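Local atomic coordinates of lipoprotein YgdI/YgdR-like SH3-like domain-containing protein (Shewanella oneidensis, PDB entry 2RB6), a protein that is of unknown function but is probably a membrane-tethered lipoprotein with a small SH3-like beta domain. Residues 41-44 and 45-48. Numbering follows the deposited sequence.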
HETATM    1  N   MSE A  41       6.277   3.041  -6.141  1.00 44.90           N
HETATM    2  CA  MSE A  41       7.122   2.686  -5.015  1.00 45.28           C
HETATM    3  C   MSE A  41       7.056   3.640  -3.840  1.00 42.85           C
HETATM    4  O   MSE A  41       6.811   4.832  -4.001  1.00 43.19           O
HETATM    5  CB  MSE A  41       8.568   2.603  -5.490  1.00 49.70           C
HETATM    6  CG  MSE A  41       9.230   1.257  -5.308  1.00 54.90           C
HETATM    7 SE   MSE A  41      10.975   1.259  -6.152  1.00 60.96          SE
HETATM    8  CE  MSE A  41      10.452   0.378  -7.801  1.00 58.14           C
ATOM      9  N   ILE A  42       7.302   3.092  -2.657  1.00 40.41           N
ATOM     10  CA  ILE A  42       7.312   3.855  -1.418  1.00 39.10           C
ATOM     11  C   ILE A  42       8.293   3.124  -0.501  1.00 38.71           C
ATOM     12  O   ILE A  42       8.289   1.894  -0.437  1.00 38.80           O
ATOM     13  CB  ILE A  42       5.888   3.910  -0.779  1.00 39.89           C
ATOM     14  CG1 ILE A  42       5.905   4.736   0.511  1.00 38.66           C
ATOM     15  CG2 ILE A  42       5.379   2.504  -0.492  1.00 40.27           C
ATOM     16  CD1 ILE A  42       6.058   6.211   0.307  1.00 38.19           C
ATOM     17  N   LYS A  43       9.154   3.874   0.183  1.00 38.49           N
ATOM     18  CA  LYS A  43      10.144   3.281   1.082  1.00 37.97           C
ATOM     19  C   LYS A  43       9.482   2.605   2.284  1.00 37.85           C
ATOM     20  O   LYS A  43       8.524   3.127   2.847  1.00 37.79           O
ATOM     21  CB  LYS A  43      11.126   4.353   1.573  1.00 38.86           C
ATOM     22  CG  LYS A  43      11.842   5.128   0.467  1.00 40.19           C
ATOM     23  CD  LYS A  43      12.958   6.016   1.020  1.00 39.20           C
ATOM     24  CE  LYS A  43      14.044   5.187   1.704  1.00 40.85           C
ATOM     25  NZ  LYS A  43      14.691   4.220   0.771  1.00 42.58           N
ATOM     26  N   GLN A  44      10.010   1.450   2.677  1.00 37.73           N
ATOM     27  CA  GLN A  44       9.477   0.683   3.796  1.00 38.64           C
ATOM     28  C   GLN A  44       9.453   1.531   5.064  1.00 39.62           C
ATOM     29  O   GLN A  44       8.436   1.608   5.761  1.00 38.72           O
ATOM     30  CB  GLN A  44      10.346  -0.557   4.011  1.00 42.81           C
ATOM     31  CG  GLN A  44       9.657  -1.716   4.696  1.00 48.61           C
ATOM     32  CD  GLN A  44       9.430  -1.471   6.170  1.00 53.57           C
ATOM     33  OE1 GLN A  44      10.380  -1.360   6.948  1.00 56.16           O
ATOM     34  NE2 GLN A  44       8.166  -1.376   6.564  1.00 55.41           N
ATOM     35  N   GLU A  45      10.582   2.178   5.347  1.00 40.31           N
ATOM     36  CA  GLU A  45      10.727   3.029   6.518  1.00 40.32           C
ATOM     37  C   GLU A  45       9.747   4.206   6.555  1.00 39.37           C
ATOM     38  O   GLU A  45       9.498   4.769   7.621  1.00 39.26           O
ATOM     39  CB  GLU A  45      12.152   3.565   6.586  1.00 43.86           C
ATOM     40  CG  GLU A  45      12.586   4.279   5.328  1.00 48.68           C
ATOM     41  CD  GLU A  45      13.924   4.981   5.483  1.00 52.24           C
ATOM     42  OE1 GLU A  45      14.880   4.334   5.962  1.00 51.82           O
ATOM     43  OE2 GLU A  45      14.018   6.176   5.116  1.00 54.67           O
ATOM     44  N   ASP A  46       9.200   4.583   5.404  1.00 36.96           N
ATOM     45  CA  ASP A  46       8.251   5.697   5.342  1.00 35.22           C
ATOM     46  C   ASP A  46       6.837   5.235   5.707  1.00 35.35           C
ATOM     47  O   ASP A  46       5.946   6.062   5.956  1.00 35.41           O
ATOM     48  CB  ASP A  46       8.230   6.304   3.930  1.00 35.62           C
ATOM     49  CG  ASP A  46       9.303   7.378   3.721  1.00 35.54           C
ATOM     50  OD1 ASP A  46      10.424   7.232   4.256  1.00 32.97           O
ATOM     51  OD2 ASP A  46       9.024   8.362   2.999  1.00 35.39           O
ATOM     52  N   VAL A  47       6.634   3.918   5.743  1.00 32.53           N
ATOM     53  CA  VAL A  47       5.323   3.347   6.047  1.00 29.19           C
ATOM     54  C   VAL A  47       5.167   2.942   7.515  1.00 29.40           C
ATOM     55  O   VAL A  47       5.932   2.132   8.026  1.00 29.89           O
ATOM     56  CB  VAL A  47       5.061   2.119   5.143  1.00 27.23           C
ATOM     57  CG1 VAL A  47       3.704   1.495   5.464  1.00 25.00           C
ATOM     58  CG2 VAL A  47       5.130   2.537   3.686  1.00 21.98           C
ATOM     59  N   THR A  48       4.173   3.510   8.192  1.00 29.15           N
ATOM     60  CA  THR A  48       3.945   3.169   9.591  1.00 29.22           C
ATOM     61  C   THR A  48       3.055   1.933   9.751  1.00 29.32           C
ATOM     62  O   THR A  48       3.227   1.151  10.690  1.00 31.14           O
ATOM     63  CB  THR A  48       3.309   4.351  10.378  1.00 29.76           C
ATOM     64  OG1 THR A  48       2.065   4.726   9.776  1.00 30.91           O
ATOM     65  CG2 THR A  48       4.250   5.556  10.397  1.00 25.72           C
TER
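K43 O accepts the backbone N-H of D46 at 3.0 Å, and Q44 O accepts that of V47 at 2.9 Å. Both bonds run from the N-H of residue i+3 to the C=O of residue i and are bent, with N-H...O angles of 141° and 154°, and in each the donor stands well above the carbonyl plane; two successive bonds of this spacing define a short 3-10 segment over residues 44-46. Over this segment, the CG2 methyl of V47 meets I42 CG1 at 3.9 Å, the two branched side chains crossing at a slant, and also lies 3.5 Å from K43 O. V47 CG1 is anti to the backbone N (chi1 179°), which places CG2 beside that N, on the side where I42 CG1 and K43 O lie. K43 and E45 run alongside each other, pointing the same way, and K43 CE comes to 3.6 Å from E45 OE2. The K43 chain bends at chi3 and chi4, and NZ stays 4.8 Å from E45 OE2, with no salt bridge formed, so any attraction between the charges is probably weak. Farther out, I42 and V47 both touch M7. The 3-10 segment joins the two antiparallel sheets of this SH3-like fold: strand 39-43 pairs with 29-33, and strand 47-53 pairs with 4-9.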